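Local coordinates for putative iron binding protein (Bordetella pertussis Tohama I, PDB 1Y9U) that binds ferric iron, probably as the periplasmic solute-binding component of an iron-uptake system, at residues 6-10 with 250-254; 107-113 with 219-225; 140-145 with 309-313. All coordinates share one frame; numbering follows the deposited sequence.

Interactions 1 and 2 lie on opposite sides of the chain's centre, with contact centres about 41 Å apart, yet both reach the same mixed sheet: interaction 1 through strand 7-12, interaction 2 through strands 100-112 and 220-223. Interaction 3 joins helices 142-155 and 303-318. Its centre is about 22 Å from that of interaction 2 and about 35 Å from that of interaction 1. Interactions 2 and 3 touch, with Arg107 NE 3.0 Å from Asn144 OD1, a probable hydrogen bond beside the iron-binding Tyr143. Along the chain, interaction 2 is nested within interaction 1, whereas interaction 3 alternates with both. The chain thus passes repeatedly between distant parts of the fold, and two of its three contacts adjoin the iron site.

Interaction 1. Residues 6-10 with 250-254; sequences DEVSL and NKANA
At Asp6 the approach is loose, its carbonyl carbon C lying 4.5 Å from Asn253 ND2. Close contact begins at Glu7, whose backbone oxygen faces the amides of both Asn250 and Asn253. Asn253 ND2 donates to Glu7 O at 2.9 Å, and the N-H...O angle of 171° shows an almost straight bond. The acceptor lies close to the plane of the Asn253 amide, but the donor stands 49° above the Glu7 carbonyl plane and so does not use a lone-pair direction. Asn250 meets the same oxygen differently: its CG is 3.1 Å from Glu7 O, while its ND2, at 3.4 Å, is poorly angled for a hydrogen bond. A water accepts from Glu7 N at 3.1 Å; its further link to Asn250 OD1 is too short to be trusted and remains doubtful. The carboxylate of Glu7 leads elsewhere, to a salt bridge with Lys33. At Val8 the contact turns apolar: CB rests 3.9 Å from Asn253 CB. Val8 chi1 of 67° leaves CG2 trans to the backbone N, and this swings the methyl toward the first turn of helix 251-261, 3.8 Å from Ala254 N. Strand 7-12 pairs in parallel with strands 33-38 and 58-62, and in the loop before the latter Asp57 receives both Ser9 N and Asn250 N. Between these two segments, then, one direct hydrogen bond makes the polar attachment, with Val8 packed against Asn253 and Ala254 beside it, and the shared Asp57 carboxylate adds an indirect tie.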
loop_
_atom_site.group_PDB
_atom_site.type_symbol
_atom_site.label_atom_id
_atom_site.label_comp_id
_atom_site.label_asym_id
_atom_site.label_seq_id
_atom_site.Cartn_x
_atom_site.Cartn_y
_atom_site.Cartn_z
ATOM N N ASP A 6 -9.638 13.775 27.822
ATOM C CA ASP A 6 -10.937 13.102 27.533
ATOM C C ASP A 6 -10.817 12.029 26.425
ATOM O O ASP A 6 -10.434 10.927 26.741
ATOM C CB ASP A 6 -12.058 14.123 27.261
ATOM C CG ASP A 6 -13.114 14.138 28.358
ATOM O OD1 ASP A 6 -12.740 14.186 29.560
ATOM O OD2 ASP A 6 -14.346 14.113 28.122
ATOM N N GLU A 7 -11.125 12.348 25.163
ATOM C CA GLU A 7 -11.305 11.317 24.125
ATOM C C GLU A 7 -10.945 11.736 22.691
ATOM O O GLU A 7 -10.778 12.912 22.360
ATOM C CB GLU A 7 -12.748 10.764 24.155
ATOM C CG GLU A 7 -13.809 11.767 23.742
ATOM C CD GLU A 7 -15.214 11.181 23.673
ATOM O OE1 GLU A 7 -15.412 9.990 23.990
ATOM O OE2 GLU A 7 -16.124 11.938 23.281
ATOM N N VAL A 8 -10.856 10.719 21.837
ATOM C CA VAL A 8 -10.580 10.888 20.415
ATOM C C VAL A 8 -11.197 9.692 19.696
ATOM O O VAL A 8 -11.080 8.551 20.152
ATOM C CB VAL A 8 -9.048 10.994 20.146
ATOM C CG1 VAL A 8 -8.313 9.691 20.450
ATOM C CG2 VAL A 8 -8.764 11.477 18.743
ATOM N N SER A 9 -11.836 9.970 18.567
ATOM C CA SER A 9 -12.499 8.932 17.792
ATOM C C SER A 9 -11.776 8.662 16.467
ATOM O O SER A 9 -11.641 9.534 15.631
ATOM C CB SER A 9 -13.964 9.296 17.536
ATOM O OG SER A 9 -14.676 9.342 18.762
ATOM N N LEU A 10 -11.333 7.423 16.305
ATOM C CA LEU A 10 -10.658 6.980 15.079
ATOM C C LEU A 10 -11.626 6.193 14.224
ATOM O O LEU A 10 -12.040 5.116 14.616
ATOM C CB LEU A 10 -9.469 6.104 15.441
ATOM C CG LEU A 10 -8.715 5.465 14.255
ATOM C CD1 LEU A 10 -8.051 6.515 13.378
ATOM C CD2 LEU A 10 -7.700 4.458 14.770
ATOM N N ASN A 250 -12.636 16.792 18.795
ATOM C CA ASN A 250 -11.464 16.750 19.666
ATOM C C ASN A 250 -10.210 16.992 18.823
ATOM O O ASN A 250 -9.358 16.099 18.720
ATOM C CB ASN A 250 -11.379 15.410 20.383
ATOM C CG ASN A 250 -12.673 15.031 21.085
ATOM O OD1 ASN A 250 -13.015 15.609 22.124
ATOM N ND2 ASN A 250 -13.390 14.056 20.540
ATOM N N LYS A 251 -10.099 18.168 18.210
ATOM C CA LYS A 251 -9.050 18.427 17.214
ATOM C C LYS A 251 -7.652 18.299 17.801
ATOM O O LYS A 251 -6.771 17.720 17.185
ATOM C CB LYS A 251 -9.185 19.796 16.518
ATOM C CG LYS A 251 -8.251 19.936 15.291
ATOM C CD LYS A 251 -8.373 21.288 14.584
ATOM C CE LYS A 251 -7.109 21.690 13.840
ATOM N NZ LYS A 251 -6.838 20.865 12.632
ATOM N N ALA A 252 -7.426 18.856 18.978
ATOM C CA ALA A 252 -6.109 18.749 19.602
ATOM C C ALA A 252 -5.732 17.288 19.815
ATOM O O ALA A 252 -4.609 16.890 19.542
ATOM C CB ALA A 252 -6.071 19.509 20.911
ATOM N N ASN A 253 -6.662 16.471 20.283
ATOM C CA ASN A 253 -6.379 15.062 20.517
ATOM C C ASN A 253 -6.198 14.307 19.195
ATOM O O ASN A 253 -5.448 13.331 19.133
ATOM C CB ASN A 253 -7.490 14.404 21.342
ATOM C CG ASN A 253 -7.524 14.877 22.780
ATOM O OD1 ASN A 253 -6.568 15.481 23.286
ATOM N ND2 ASN A 253 -8.629 14.578 23.460
ATOM N N ALA A 254 -6.898 14.751 18.154
ATOM C CA ALA A 254 -6.783 14.167 16.821
ATOM C C ALA A 254 -5.370 14.354 16.299
ATOM O O ALA A 254 -4.767 13.424 15.773
ATOM C CB ALA A 254 -7.781 14.792 15.852
HETATM O O HOH W 1 -12.063 15.245 24.379
#

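Interaction 2. Residues 107-113 with 219-225; sequences RVLYVEK and AIKVVRP
An antiparallel ladder joins strand 107-112 to strand 220-223, with Leu109 and Val223 forming one hydrogen-bonded pair and Val111 and Lys221 the next. Leu109 N donates to Val223 O at 2.9 Å, and Val223 N returns a 3.0 Å bond to Leu109 O. The second pair repeats this, with Lys221 N 2.8 Å from Val111 O. Beyond it, Lys113 N reaches Ala219 O at 3.0 Å, tilted from the carbonyl plane, and a water joins Ala219 O to Glu112 OE2. The local strand axes diverge from antiparallel, at 143°. The ladder belongs to the mixed sheet of this solute-binding fold, and Tyr110 connects it to the iron site: its side chain touches that of Tyr200, which binds ferric iron although none is bound to this chain here, while its OH is hydrogen-bonded to Asn197 O. Ile220 CD1 sits over one face of the Tyr110 ring, toward the rim, in a CH-pi contact, 4.0 Å from the centroid and 25° off the normal. Val222 CG1 meets Val108 CG2 at 3.8 Å. On the sheet face opposite Tyr110, Val111 CG2 touches Val223 CG2 at 3.9 Å. Pro225 CG abuts Leu109 CB at 4.0 Å.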
loop_
_atom_site.group_PDB
_atom_site.type_symbol
_atom_site.label_atom_id
_atom_site.label_comp_id
_atom_site.label_asym_id
_atom_site.label_seq_id
_atom_site.Cartn_x
_atom_site.Cartn_y
_atom_site.Cartn_z
ATOM N N ARG A 107 4.908 -2.846 -4.395
ATOM C CA ARG A 107 4.506 -3.870 -5.337
ATOM C C ARG A 107 5.762 -4.377 -6.029
ATOM O O ARG A 107 6.459 -3.624 -6.688
ATOM C CB ARG A 107 3.467 -3.339 -6.317
ATOM C CG ARG A 107 2.788 -4.424 -7.122
ATOM C CD ARG A 107 1.336 -4.071 -7.508
ATOM N NE ARG A 107 0.566 -5.159 -8.110
ATOM C CZ ARG A 107 0.051 -6.167 -7.416
ATOM N NH1 ARG A 107 0.247 -6.269 -6.114
ATOM N NH2 ARG A 107 -0.670 -7.082 -8.036
ATOM N N VAL A 108 6.078 -5.647 -5.781
ATOM C CA VAL A 108 7.377 -6.213 -6.093
ATOM C C VAL A 108 7.248 -7.423 -7.020
ATOM O O VAL A 108 6.164 -7.779 -7.457
ATOM C CB VAL A 108 8.123 -6.562 -4.778
ATOM C CG1 VAL A 108 8.227 -5.323 -3.852
ATOM C CG2 VAL A 108 7.446 -7.695 -4.033
ATOM N N LEU A 109 8.382 -8.055 -7.314
ATOM C CA LEU A 109 8.434 -9.246 -8.133
ATOM C C LEU A 109 8.691 -10.448 -7.242
ATOM O O LEU A 109 9.696 -10.505 -6.542
ATOM C CB LEU A 109 9.547 -9.127 -9.167
ATOM C CG LEU A 109 9.473 -10.108 -10.341
ATOM C CD1 LEU A 109 8.312 -9.778 -11.298
ATOM C CD2 LEU A 109 10.789 -10.158 -11.094
ATOM N N TYR A 110 7.755 -11.387 -7.222
ATOM C CA TYR A 110 8.007 -12.694 -6.624
ATOM C C TYR A 110 8.775 -13.506 -7.634
ATOM O O TYR A 110 8.430 -13.472 -8.809
ATOM C CB TYR A 110 6.721 -13.425 -6.327
ATOM C CG TYR A 110 5.785 -12.831 -5.281
ATOM C CD1 TYR A 110 6.014 -11.606 -4.660
ATOM C CD2 TYR A 110 4.623 -13.535 -4.920
ATOM C CE1 TYR A 110 5.106 -11.098 -3.736
ATOM C CE2 TYR A 110 3.738 -13.041 -3.998
ATOM C CZ TYR A 110 3.994 -11.832 -3.382
ATOM O OH TYR A 110 3.045 -11.322 -2.515
ATOM N N VAL A 111 9.816 -14.207 -7.196
ATOM C CA VAL A 111 10.728 -14.914 -8.082
ATOM C C VAL A 111 10.988 -16.303 -7.526
ATOM O O VAL A 111 11.258 -16.443 -6.334
ATOM C CB VAL A 111 12.070 -14.160 -8.205
ATOM C CG1 VAL A 111 13.033 -14.899 -9.118
ATOM C CG2 VAL A 111 11.824 -12.713 -8.675
ATOM N N GLU A 112 10.971 -17.322 -8.376
ATOM C CA GLU A 112 11.345 -18.666 -7.950
ATOM C C GLU A 112 12.680 -18.578 -7.218
ATOM O O GLU A 112 13.596 -17.895 -7.685
ATOM C CB GLU A 112 11.468 -19.580 -9.157
ATOM C CG GLU A 112 11.372 -21.061 -8.838
ATOM C CD GLU A 112 12.647 -21.676 -8.273
ATOM O OE1 GLU A 112 13.751 -21.171 -8.566
ATOM O OE2 GLU A 112 12.506 -22.673 -7.516
ATOM N N LYS A 113 12.803 -19.267 -6.086
ATOM C CA LYS A 113 13.880 -18.985 -5.155
ATOM C C LYS A 113 15.299 -19.112 -5.720
ATOM O O LYS A 113 16.201 -18.439 -5.244
ATOM C CB LYS A 113 13.751 -19.859 -3.905
ATOM C CG LYS A 113 13.975 -21.348 -4.184
ATOM C CD LYS A 113 13.617 -22.213 -2.988
ATOM C CE LYS A 113 13.813 -23.698 -3.262
ATOM N NZ LYS A 113 15.265 -24.060 -3.371
ATOM N N ALA A 219 9.056 -21.067 -1.357
ATOM C CA ALA A 219 9.313 -21.308 -2.768
ATOM C C ALA A 219 9.863 -20.093 -3.512
ATOM O O ALA A 219 10.348 -20.248 -4.637
ATOM C CB ALA A 219 8.042 -21.743 -3.439
ATOM N N ILE A 220 9.774 -18.901 -2.910
ATOM C CA ILE A 220 10.033 -17.651 -3.589
ATOM C C ILE A 220 11.024 -16.781 -2.838
ATOM O O ILE A 220 11.288 -16.938 -1.648
ATOM C CB ILE A 220 8.715 -16.836 -3.844
ATOM C CG1 ILE A 220 8.026 -16.393 -2.544
ATOM C CG2 ILE A 220 7.759 -17.653 -4.699
ATOM C CD1 ILE A 220 7.062 -15.235 -2.748
ATOM N N LYS A 221 11.551 -15.824 -3.576
ATOM C CA LYS A 221 12.263 -14.691 -3.043
ATOM C C LYS A 221 11.659 -13.419 -3.635
ATOM O O LYS A 221 10.925 -13.459 -4.629
ATOM C CB LYS A 221 13.756 -14.755 -3.363
ATOM C CG LYS A 221 14.104 -14.721 -4.849
ATOM C CD LYS A 221 15.597 -14.931 -5.105
ATOM C CE LYS A 221 15.842 -15.080 -6.569
ATOM N NZ LYS A 221 17.281 -15.352 -6.847
ATOM N N VAL A 222 11.966 -12.297 -3.011
ATOM C CA VAL A 222 11.519 -10.995 -3.474
ATOM C C VAL A 222 12.656 -10.266 -4.188
ATOM O O VAL A 222 13.785 -10.181 -3.690
ATOM C CB VAL A 222 11.013 -10.141 -2.291
ATOM C CG1 VAL A 222 10.871 -8.677 -2.662
ATOM C CG2 VAL A 222 9.696 -10.683 -1.784
ATOM N N VAL A 223 12.332 -9.728 -5.353
ATOM C CA VAL A 223 13.161 -8.723 -6.010
ATOM C C VAL A 223 12.268 -7.494 -6.155
ATOM O O VAL A 223 11.166 -7.595 -6.691
ATOM C CB VAL A 223 13.681 -9.208 -7.383
ATOM C CG1 VAL A 223 14.392 -8.097 -8.119
ATOM C CG2 VAL A 223 14.613 -10.378 -7.190
ATOM N N ARG A 224 12.732 -6.350 -5.663
ATOM C CA ARG A 224 11.977 -5.107 -5.773
ATOM C C ARG A 224 12.333 -4.401 -7.072
ATOM O O ARG A 224 13.459 -3.895 -7.197
ATOM C CB ARG A 224 12.284 -4.173 -4.605
ATOM C CG ARG A 224 11.870 -4.712 -3.233
ATOM C CD ARG A 224 11.525 -3.599 -2.323
ATOM N NE ARG A 224 11.153 -3.922 -0.960
ATOM C CZ ARG A 224 11.990 -3.965 0.072
ATOM N NH1 ARG A 224 13.297 -3.893 -0.098
ATOM N NH2 ARG A 224 11.519 -4.127 1.303
ATOM N N PRO A 225 11.419 -4.340 -8.034
ATOM C CA PRO A 225 11.721 -3.610 -9.270
ATOM C C PRO A 225 11.766 -2.119 -9.044
ATOM O O PRO A 225 11.224 -1.603 -8.063
ATOM C CB PRO A 225 10.557 -3.963 -10.199
ATOM C CG PRO A 225 9.866 -5.128 -9.552
ATOM C CD PRO A 225 10.065 -4.919 -8.076
HETATM O O HOH W 2 10.459 -22.825 -5.820
#

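Interaction 3. Residues 140-145 with 309-313; sequences QHPYNT and RKQAS
Gln140 OE1 accepts from Ser313 OG at 2.7 Å, the shortest polar bond between the two segments, while the other branch of the same amide, NE2, donates to Ser313 O at 2.9 Å. The amide thus grips one residue by both its hydroxyl and its backbone, which fixes the rotation of the amide group. The bend at chi2 (-64°) turns the amide toward Ser313 of helix 303-318. A turn earlier on that helix, Arg309 sends two N-H groups to helix 142-155: NE donates to Thr145 OG1 at 2.9 Å, and NH2 to Pro142 O, also at 2.9 Å. Both acceptors sit at the guanidinium edge, tilted about 20° from its plane, and the Arg309 and Thr145 side chains cross nearly at right angles. NH2 has a stronger partner in Asp63, which forms a salt bridge with it and probably steadies its charge. Pro142 and Thr145 belong to the first turn of helix 142-155, which bears Tyr143, a ferric-iron-binding residue of this periplasmic binding protein. His141 is the N-cap of the helix, its ND1 accepting from Tyr143 N at 2.9 Å. The same imidazole has CE1 3.2 Å above the plane of the Tyr143 ring, over its centre. Tyr143 OH is hydrogen-bonded to Tyr200 OH, which also belongs to the iron site. Between the helices, Ala312 CB rests 3.6 Å from Thr145 O.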
loop_
_atom_site.group_PDB
_atom_site.type_symbol
_atom_site.label_atom_id
_atom_site.label_comp_id
_atom_site.label_asym_id
_atom_site.label_seq_id
_atom_site.Cartn_x
_atom_site.Cartn_y
_atom_site.Cartn_z
ATOM N N GLN A 140 -7.330 -5.002 -13.430
ATOM C CA GLN A 140 -8.226 -3.997 -12.867
ATOM C C GLN A 140 -8.192 -3.925 -11.344
ATOM O O GLN A 140 -8.790 -3.013 -10.745
ATOM C CB GLN A 140 -9.671 -4.227 -13.349
ATOM C CG GLN A 140 -9.887 -3.941 -14.842
ATOM C CD GLN A 140 -9.666 -2.474 -15.232
ATOM O OE1 GLN A 140 -9.535 -1.589 -14.390
ATOM N NE2 GLN A 140 -9.614 -2.229 -16.534
ATOM N N HIS A 141 -7.483 -4.837 -10.694
ATOM C CA HIS A 141 -7.392 -4.735 -9.256
ATOM C C HIS A 141 -6.670 -3.446 -8.882
ATOM O O HIS A 141 -5.711 -3.081 -9.543
ATOM C CB HIS A 141 -6.656 -5.919 -8.653
ATOM C CG HIS A 141 -6.744 -5.936 -7.160
ATOM N ND1 HIS A 141 -5.872 -5.225 -6.363
ATOM C CD2 HIS A 141 -7.654 -6.493 -6.332
ATOM C CE1 HIS A 141 -6.219 -5.392 -5.096
ATOM N NE2 HIS A 141 -7.299 -6.148 -5.052
ATOM N N PRO A 142 -7.111 -2.729 -7.847
ATOM C CA PRO A 142 -6.405 -1.521 -7.412
ATOM C C PRO A 142 -4.886 -1.616 -7.272
ATOM O O PRO A 142 -4.192 -0.638 -7.527
ATOM C CB PRO A 142 -7.069 -1.196 -6.089
ATOM C CG PRO A 142 -8.463 -1.650 -6.285
ATOM C CD PRO A 142 -8.366 -2.916 -7.094
ATOM N N TYR A 143 -4.350 -2.767 -6.862
ATOM C CA TYR A 143 -2.900 -2.876 -6.757
ATOM C C TYR A 143 -2.234 -2.659 -8.106
ATOM O O TYR A 143 -1.160 -2.073 -8.215
ATOM C CB TYR A 143 -2.505 -4.257 -6.263
ATOM C CG TYR A 143 -2.945 -4.666 -4.883
ATOM C CD1 TYR A 143 -2.942 -6.016 -4.517
ATOM C CD2 TYR A 143 -3.319 -3.742 -3.931
ATOM C CE1 TYR A 143 -3.312 -6.412 -3.252
ATOM C CE2 TYR A 143 -3.696 -4.131 -2.668
ATOM C CZ TYR A 143 -3.693 -5.469 -2.340
ATOM O OH TYR A 143 -4.056 -5.835 -1.065
ATOM N N ASN A 144 -2.865 -3.200 -9.144
ATOM C CA ASN A 144 -2.337 -3.094 -10.489
ATOM C C ASN A 144 -2.646 -1.757 -11.134
ATOM O O ASN A 144 -1.777 -1.194 -11.794
ATOM C CB ASN A 144 -2.824 -4.247 -11.360
ATOM C CG ASN A 144 -2.109 -5.560 -11.062
ATOM O OD1 ASN A 144 -0.968 -5.574 -10.614
ATOM N ND2 ASN A 144 -2.812 -6.674 -11.283
ATOM N N THR A 145 -3.854 -1.215 -10.959
ATOM C CA THR A 145 -4.134 0.079 -11.582
ATOM C C THR A 145 -3.284 1.180 -11.008
ATOM O O THR A 145 -2.929 2.095 -11.717
ATOM C CB THR A 145 -5.598 0.487 -11.526
ATOM O OG1 THR A 145 -6.013 0.592 -10.163
ATOM C CG2 THR A 145 -6.505 -0.546 -12.193
ATOM N N ARG A 309 -5.283 7.382 -12.303
ATOM C CA ARG A 309 -5.939 6.110 -12.000
ATOM C C ARG A 309 -6.967 5.703 -13.048
ATOM O O ARG A 309 -6.981 4.565 -13.512
ATOM C CB ARG A 309 -6.589 6.096 -10.596
ATOM C CG ARG A 309 -6.696 4.686 -10.026
ATOM C CD ARG A 309 -5.345 4.171 -9.537
ATOM N NE ARG A 309 -5.370 3.005 -8.673
ATOM C CZ ARG A 309 -5.490 3.017 -7.347
ATOM N NH1 ARG A 309 -5.649 4.158 -6.679
ATOM N NH2 ARG A 309 -5.421 1.879 -6.685
ATOM N N LYS A 310 -7.836 6.638 -13.408
ATOM C CA LYS A 310 -8.890 6.338 -14.370
ATOM C C LYS A 310 -8.279 6.070 -15.751
ATOM O O LYS A 310 -8.666 5.113 -16.406
ATOM C CB LYS A 310 -9.910 7.475 -14.434
ATOM C CG LYS A 310 -11.140 7.188 -15.293
ATOM C CD LYS A 310 -11.884 8.472 -15.688
ATOM C CE LYS A 310 -12.537 9.154 -14.483
ATOM N NZ LYS A 310 -13.294 10.400 -14.834
ATOM N N GLN A 311 -7.291 6.851 -16.158
ATOM C CA GLN A 311 -6.579 6.625 -17.413
ATOM C C GLN A 311 -5.941 5.223 -17.438
ATOM O O GLN A 311 -5.984 4.520 -18.437
ATOM C CB GLN A 311 -5.492 7.688 -17.637
ATOM C CG GLN A 311 -4.887 7.662 -19.054
ATOM C CD GLN A 311 -3.854 8.738 -19.329
ATOM O OE1 GLN A 311 -3.627 9.627 -18.505
ATOM N NE2 GLN A 311 -3.211 8.646 -20.483
ATOM N N ALA A 312 -5.375 4.817 -16.309
ATOM C CA ALA A 312 -4.735 3.522 -16.180
ATOM C C ALA A 312 -5.750 2.404 -16.339
ATOM O O ALA A 312 -5.498 1.454 -17.062
ATOM C CB ALA A 312 -4.053 3.426 -14.819
ATOM N N SER A 313 -6.891 2.498 -15.651
ATOM C CA SER A 313 -7.937 1.502 -15.732
ATOM C C SER A 313 -8.448 1.368 -17.176
ATOM O O SER A 313 -8.735 0.268 -17.673
ATOM C CB SER A 313 -9.109 1.843 -14.803
ATOM O OG SER A 313 -10.174 0.930 -14.939
#